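Local coordinates for DegV domain-containing protein Cgl2349/cg2579 (Corynebacterium glutamicum, PDB 3EGL) that binds long-chain fatty acids such as palmitate and may take part in lipid transport or fatty acid metabolism, at residues S13-I26 with L102-A114. Sequence-based numbering, arbitrary orientation.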
ATOM      1  N   SER A  13       4.248   0.572  -5.352  1.00 23.52           N
ATOM      2  CA  SER A  13       3.022   1.016  -4.699  1.00 24.37           C
ATOM      3  C   SER A  13       3.000   0.801  -3.174  1.00 25.21           C
ATOM      4  O   SER A  13       2.193   1.449  -2.492  1.00 25.95           O
ATOM      5  CB  SER A  13       1.755   0.399  -5.312  1.00 23.53           C
ATOM      6  OG  SER A  13       1.670  -0.971  -4.993  1.00 24.69           O
ATOM      7  N   ALA A  14       3.842  -0.088  -2.632  1.00 24.10           N
ATOM      8  CA  ALA A  14       3.888  -0.217  -1.170  1.00 24.40           C
ATOM      9  C   ALA A  14       4.370   1.068  -0.463  1.00 24.77           C
ATOM     10  O   ALA A  14       4.202   1.187   0.751  1.00 24.90           O
ATOM     11  CB  ALA A  14       4.749  -1.439  -0.714  1.00 22.42           C
ATOM     12  N   CYS A  15       5.039   1.960  -1.202  1.00 24.85           N
ATOM     13  CA  CYS A  15       5.585   3.217  -0.662  1.00 27.14           C
ATOM     14  C   CYS A  15       6.704   3.121   0.386  1.00 27.50           C
ATOM     15  O   CYS A  15       6.883   4.062   1.172  1.00 28.21           O
ATOM     16  CB  CYS A  15       4.472   4.117  -0.095  1.00 26.48           C
ATOM     17  SG  CYS A  15       3.233   4.545  -1.333  1.00 29.44           S
ATOM     18  N   LEU A  16       7.443   2.022   0.425  1.00 27.07           N
ATOM     19  CA  LEU A  16       8.470   1.937   1.433  1.00 27.50           C
ATOM     20  C   LEU A  16       9.511   2.974   1.101  1.00 28.03           C
ATOM     21  O   LEU A  16       9.883   3.125  -0.055  1.00 28.09           O
ATOM     22  CB  LEU A  16       9.135   0.573   1.463  1.00 27.61           C
ATOM     23  CG  LEU A  16       8.308  -0.561   2.044  1.00 27.96           C
ATOM     24  CD1 LEU A  16       9.041  -1.858   1.696  1.00 31.16           C
ATOM     25  CD2 LEU A  16       8.125  -0.406   3.552  1.00 23.67           C
ATOM     26  N   PRO A  17       9.976   3.722   2.114  1.00 28.69           N
ATOM     27  CA  PRO A  17      11.141   4.573   1.853  1.00 28.77           C
ATOM     28  C   PRO A  17      12.299   3.710   1.416  1.00 29.73           C
ATOM     29  O   PRO A  17      12.482   2.572   1.886  1.00 28.36           O
ATOM     30  CB  PRO A  17      11.435   5.199   3.206  1.00 28.39           C
ATOM     31  CG  PRO A  17      10.095   5.229   3.874  1.00 29.05           C
ATOM     32  CD  PRO A  17       9.454   3.903   3.480  1.00 28.23           C
ATOM     33  N   THR A  18      13.047   4.254   0.475  1.00 31.26           N
ATOM     34  CA  THR A  18      14.170   3.565  -0.113  1.00 33.07           C
ATOM     35  C   THR A  18      15.130   3.002   0.912  1.00 33.05           C
ATOM     36  O   THR A  18      15.453   1.824   0.849  1.00 33.23           O
ATOM     37  CB  THR A  18      14.871   4.476  -1.115  1.00 33.84           C
ATOM     38  OG1 THR A  18      13.970   4.672  -2.217  1.00 36.88           O
ATOM     39  CG2 THR A  18      16.123   3.827  -1.656  1.00 34.56           C
ATOM     40  N   HIS A  19      15.553   3.817   1.872  1.00 33.55           N
ATOM     41  CA  HIS A  19      16.544   3.362   2.857  1.00 33.57           C
ATOM     42  C   HIS A  19      15.990   2.259   3.781  1.00 32.94           C
ATOM     43  O   HIS A  19      16.744   1.382   4.215  1.00 33.71           O
ATOM     44  CB  HIS A  19      17.113   4.546   3.661  1.00 34.04           C
ATOM     45  CG  HIS A  19      16.133   5.114   4.638  1.00 35.93           C
ATOM     46  ND1 HIS A  19      15.150   6.013   4.267  1.00 36.82           N
ATOM     47  CD2 HIS A  19      15.930   4.849   5.952  1.00 36.41           C
ATOM     48  CE1 HIS A  19      14.402   6.297   5.323  1.00 37.93           C
ATOM     49  NE2 HIS A  19      14.862   5.613   6.358  1.00 36.55           N
ATOM     50  N   VAL A  20      14.684   2.270   4.059  1.00 31.80           N
ATOM     51  CA  VAL A  20      14.039   1.171   4.784  1.00 31.14           C
ATOM     52  C   VAL A  20      14.046  -0.152   3.989  1.00 31.81           C
ATOM     53  O   VAL A  20      14.430  -1.218   4.519  1.00 32.65           O
ATOM     54  CB  VAL A  20      12.593   1.540   5.157  1.00 31.47           C
ATOM     55  CG1 VAL A  20      11.852   0.361   5.797  1.00 30.56           C
ATOM     56  CG2 VAL A  20      12.572   2.780   6.072  1.00 31.81           C
ATOM     57  N   ALA A  21      13.625  -0.096   2.724  1.00 30.91           N
ATOM     58  CA  ALA A  21      13.659  -1.277   1.859  1.00 30.50           C
ATOM     59  C   ALA A  21      15.079  -1.832   1.809  1.00 30.40           C
ATOM     60  O   ALA A  21      15.288  -3.040   1.961  1.00 30.06           O
ATOM     61  CB  ALA A  21      13.142  -0.946   0.462  1.00 29.59           C
ATOM     62  N   GLU A  22      16.047  -0.940   1.633  1.00 31.16           N
ATOM     63  CA  GLU A  22      17.473  -1.309   1.675  1.00 33.23           C
ATOM     64  C   GLU A  22      17.937  -1.909   3.011  1.00 32.96           C
ATOM     65  O   GLU A  22      18.499  -3.004   3.026  1.00 33.30           O
ATOM     66  CB  GLU A  22      18.375  -0.147   1.273  1.00 33.40           C
ATOM     67  CG  GLU A  22      18.546  -0.034  -0.236  1.00 38.32           C
ATOM     68  CD  GLU A  22      19.102   1.329  -0.665  1.00 46.23           C
ATOM     69  OE1 GLU A  22      19.332   2.196   0.219  1.00 50.40           O
ATOM     70  OE2 GLU A  22      19.321   1.533  -1.888  1.00 49.22           O
ATOM     71  N   ASP A  23      17.690  -1.210   4.119  0.70 32.74           N
ATOM     72  CA  ASP A  23      18.085  -1.724   5.424  0.70 32.21           C
ATOM     73  C   ASP A  23      17.509  -3.110   5.685  0.70 31.76           C
ATOM     74  O   ASP A  23      18.222  -3.968   6.205  0.70 32.29           O
ATOM     75  CB  ASP A  23      17.734  -0.744   6.555  0.70 32.23           C
ATOM     76  CG  ASP A  23      18.535   0.571   6.481  0.70 33.22           C
ATOM     77  OD1 ASP A  23      19.565   0.660   5.775  0.70 32.22           O
ATOM     78  OD2 ASP A  23      18.112   1.546   7.144  0.70 36.40           O
ATOM     79  N   LEU A  24      16.249  -3.350   5.299  1.00 31.38           N
ATOM     80  CA  LEU A  24      15.594  -4.644   5.589  1.00 30.32           C
ATOM     81  C   LEU A  24      15.727  -5.667   4.479  1.00 29.32           C
ATOM     82  O   LEU A  24      15.166  -6.751   4.565  1.00 28.81           O
ATOM     83  CB  LEU A  24      14.110  -4.477   5.929  1.00 30.71           C
ATOM     84  CG  LEU A  24      13.701  -3.309   6.836  1.00 32.17           C
ATOM     85  CD1 LEU A  24      12.188  -3.298   6.981  1.00 31.04           C
ATOM     86  CD2 LEU A  24      14.380  -3.392   8.191  1.00 30.47           C
ATOM     87  N   ASP A  25      16.443  -5.317   3.418  1.00 28.48           N
ATOM     88  CA  ASP A  25      16.665  -6.249   2.312  1.00 27.66           C
ATOM     89  C   ASP A  25      15.339  -6.699   1.637  1.00 26.83           C
ATOM     90  O   ASP A  25      15.136  -7.875   1.245  1.00 25.99           O
ATOM     91  CB  ASP A  25      17.465  -7.431   2.814  1.00 27.63           C
ATOM     92  CG  ASP A  25      18.222  -8.122   1.722  1.00 29.83           C
ATOM     93  OD1 ASP A  25      18.250  -7.644   0.572  1.00 35.30           O
ATOM     94  OD2 ASP A  25      18.818  -9.172   2.008  1.00 33.43           O
ATOM     95  N   ILE A  26      14.422  -5.746   1.531  1.00 25.53           N
ATOM     96  CA  ILE A  26      13.192  -5.974   0.811  1.00 24.51           C
ATOM     97  C   ILE A  26      13.442  -5.521  -0.636  1.00 24.27           C
ATOM     98  O   ILE A  26      13.913  -4.411  -0.862  1.00 22.73           O
ATOM     99  CB  ILE A  26      12.034  -5.173   1.450  1.00 24.52           C
ATOM    100  CG1 ILE A  26      11.759  -5.716   2.862  1.00 23.66           C
ATOM    101  CG2 ILE A  26      10.765  -5.219   0.580  1.00 23.38           C
ATOM    102  CD1 ILE A  26      10.755  -4.901   3.655  1.00 20.49           C
ATOM    103  N   LEU A 102      -3.009  -1.447  -0.809  1.00 27.57           N
ATOM    104  CA  LEU A 102      -1.905  -0.788  -1.465  1.00 28.02           C
ATOM    105  C   LEU A 102      -1.255   0.139  -0.447  1.00 28.71           C
ATOM    106  O   LEU A 102      -1.838   0.418   0.628  1.00 29.31           O
ATOM    107  CB  LEU A 102      -2.419   0.018  -2.671  1.00 28.33           C
ATOM    108  CG  LEU A 102      -3.178   1.324  -2.381  1.00 29.29           C
ATOM    109  CD1 LEU A 102      -3.528   2.009  -3.689  1.00 31.66           C
ATOM    110  CD2 LEU A 102      -4.425   1.111  -1.519  1.00 29.50           C
ATOM    111  N   GLY A 103      -0.060   0.627  -0.771  1.00 27.92           N
ATOM    112  CA  GLY A 103       0.590   1.598   0.081  1.00 27.69           C
ATOM    113  C   GLY A 103       1.176   0.958   1.312  1.00 27.81           C
ATOM    114  O   GLY A 103       1.416  -0.262   1.343  1.00 28.08           O
HETATM  115  N   MSE A 104       1.419   1.770   2.332  1.00 26.62           N
HETATM  116  CA  MSE A 104       2.069   1.261   3.530  1.00 25.63           C
HETATM  117  C   MSE A 104       1.302   0.219   4.394  1.00 25.93           C
HETATM  118  O   MSE A 104       1.912  -0.433   5.257  1.00 26.14           O
HETATM  119  CB  MSE A 104       2.565   2.425   4.377  1.00 25.86           C
HETATM  120  CG  MSE A 104       3.823   3.089   3.859  1.00 24.90           C
HETATM  121 SE   MSE A 104       5.362   1.869   3.992  0.80 27.25          SE
HETATM  122  CE  MSE A 104       5.271   1.577   5.926  1.00 22.81           C
ATOM    123  N   ALA A 105       0.005  -0.015   4.178  1.00 25.21           N
ATOM    124  CA  ALA A 105      -0.556  -1.226   4.803  1.00 24.94           C
ATOM    125  C   ALA A 105       0.225  -2.482   4.257  1.00 25.54           C
ATOM    126  O   ALA A 105       0.666  -3.378   5.021  1.00 26.47           O
ATOM    127  CB  ALA A 105      -2.057  -1.331   4.579  1.00 23.09           C
ATOM    128  N   VAL A 106       0.447  -2.508   2.950  1.00 24.10           N
ATOM    129  CA  VAL A 106       1.298  -3.522   2.347  1.00 23.85           C
ATOM    130  C   VAL A 106       2.768  -3.403   2.747  1.00 24.23           C
ATOM    131  O   VAL A 106       3.371  -4.408   3.165  1.00 25.00           O
ATOM    132  CB  VAL A 106       1.158  -3.507   0.828  1.00 23.41           C
ATOM    133  CG1 VAL A 106       2.026  -4.586   0.191  1.00 23.83           C
ATOM    134  CG2 VAL A 106      -0.345  -3.703   0.474  1.00 23.33           C
ATOM    135  N   GLY A 107       3.360  -2.205   2.620  1.00 23.89           N
ATOM    136  CA  GLY A 107       4.706  -1.978   3.144  1.00 22.40           C
ATOM    137  C   GLY A 107       4.838  -2.475   4.576  1.00 22.57           C
ATOM    138  O   GLY A 107       5.803  -3.153   4.908  1.00 23.91           O
ATOM    139  N   ALA A 108       3.876  -2.168   5.438  1.00 21.85           N
ATOM    140  CA  ALA A 108       3.917  -2.668   6.826  1.00 21.65           C
ATOM    141  C   ALA A 108       3.943  -4.190   6.905  1.00 22.10           C
ATOM    142  O   ALA A 108       4.724  -4.765   7.696  1.00 23.09           O
ATOM    143  CB  ALA A 108       2.715  -2.120   7.690  1.00 20.12           C
ATOM    144  N   ALA A 109       3.083  -4.841   6.123  1.00 22.27           N
ATOM    145  CA  ALA A 109       3.017  -6.311   6.121  1.00 23.37           C
ATOM    146  C   ALA A 109       4.349  -6.854   5.645  1.00 24.12           C
ATOM    147  O   ALA A 109       4.821  -7.864   6.156  1.00 25.16           O
ATOM    148  CB  ALA A 109       1.877  -6.808   5.210  1.00 23.33           C
ATOM    149  N   ALA A 110       4.973  -6.164   4.687  1.00 23.79           N
ATOM    150  CA  ALA A 110       6.268  -6.581   4.187  1.00 24.49           C
ATOM    151  C   ALA A 110       7.372  -6.446   5.239  1.00 24.40           C
ATOM    152  O   ALA A 110       8.241  -7.331   5.364  1.00 24.52           O
ATOM    153  CB  ALA A 110       6.639  -5.803   2.928  1.00 24.25           C
HETATM  154  N   MSE A 111       7.339  -5.358   5.999  1.00 23.86           N
HETATM  155  CA  MSE A 111       8.370  -5.152   7.039  1.00 24.21           C
HETATM  156  C   MSE A 111       8.225  -6.204   8.148  1.00 23.34           C
HETATM  157  O   MSE A 111       9.211  -6.746   8.635  1.00 22.41           O
HETATM  158  CB  MSE A 111       8.285  -3.734   7.632  1.00 23.83           C
HETATM  159  CG  MSE A 111       8.558  -2.601   6.618  1.00 26.35           C
HETATM  160 SE   MSE A 111       7.845  -0.889   7.272  0.90 32.75          SE
HETATM  161  CE  MSE A 111       9.246  -0.465   8.452  1.00 25.72           C
ATOM    162  N   ALA A 112       6.990  -6.512   8.531  1.00 23.70           N
ATOM    163  CA  ALA A 112       6.777  -7.565   9.528  1.00 24.12           C
ATOM    164  C   ALA A 112       7.257  -8.929   8.980  1.00 23.69           C
ATOM    165  O   ALA A 112       7.944  -9.692   9.656  1.00 24.52           O
ATOM    166  CB  ALA A 112       5.289  -7.596   9.985  1.00 23.64           C
ATOM    167  N   ALA A 113       6.966  -9.194   7.722  1.00 23.11           N
ATOM    168  CA  ALA A 113       7.426 -10.428   7.100  1.00 22.72           C
ATOM    169  C   ALA A 113       8.957 -10.496   6.982  1.00 22.64           C
ATOM    170  O   ALA A 113       9.560 -11.525   7.349  1.00 23.70           O
ATOM    171  CB  ALA A 113       6.738 -10.609   5.731  1.00 21.94           C
ATOM    172  N   ALA A 114       9.594  -9.429   6.491  1.00 21.56           N
ATOM    173  CA  ALA A 114      11.089  -9.319   6.482  1.00 20.84           C
ATOM    174  C   ALA A 114      11.749  -9.498   7.837  1.00 20.96           C
ATOM    175  O   ALA A 114      12.795 -10.163   7.955  1.00 21.98           O
ATOM    176  CB  ALA A 114      11.540  -7.985   5.900  1.00 20.69           C
TER
HETATM  177  O   HOH W   1       1.189  -1.810  -2.505  1.00 27.13           O
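V20 works in two directions: its CG2 lies over one face of the H19 imidazole, offset toward the rim, while its CG1 meets M111 CE at 3.8 Å. In this α/β DegV fold, L16 and I26, which flank the short helix 18-23, and A110 of helix 104-116 all touch V10 of strand 7-11. Small residues let the segments come close, A14 CB lying 3.7 Å from G107 N, and pliable, unbranched selenomethionines fill in around L16. M111 is bent at its last torsion (chi3 80°), which turns CE to V20, while its CG lies 3.7 Å from L24 CD1. L16 reaches across with CD2, which lies 3.6 Å from M104 SE, crossing that side chain at about a right angle, and also touches M111, past which it runs in the opposite direction. Because G107 has no side chain, L16 CD2 can sit 3.8 Å from G107 CA. Farther along the helix, I26 CG1 rests on A114 CB, a small methyl suited to the branched isoleucine. At the other end G103 occupies the N-cap position of helix 104-116 with positive phi (76°), which favours glycine; the side chain of neighbouring L102 lies about 4 Å from the bound palmitate. G103 N makes a weak hydrogen bond to S13 O, bent to 121°, and also donates to a water that in turn donates to S13 OG at 2.7 Å, a hydroxyl also hydrogen-bonded to D11 OD1.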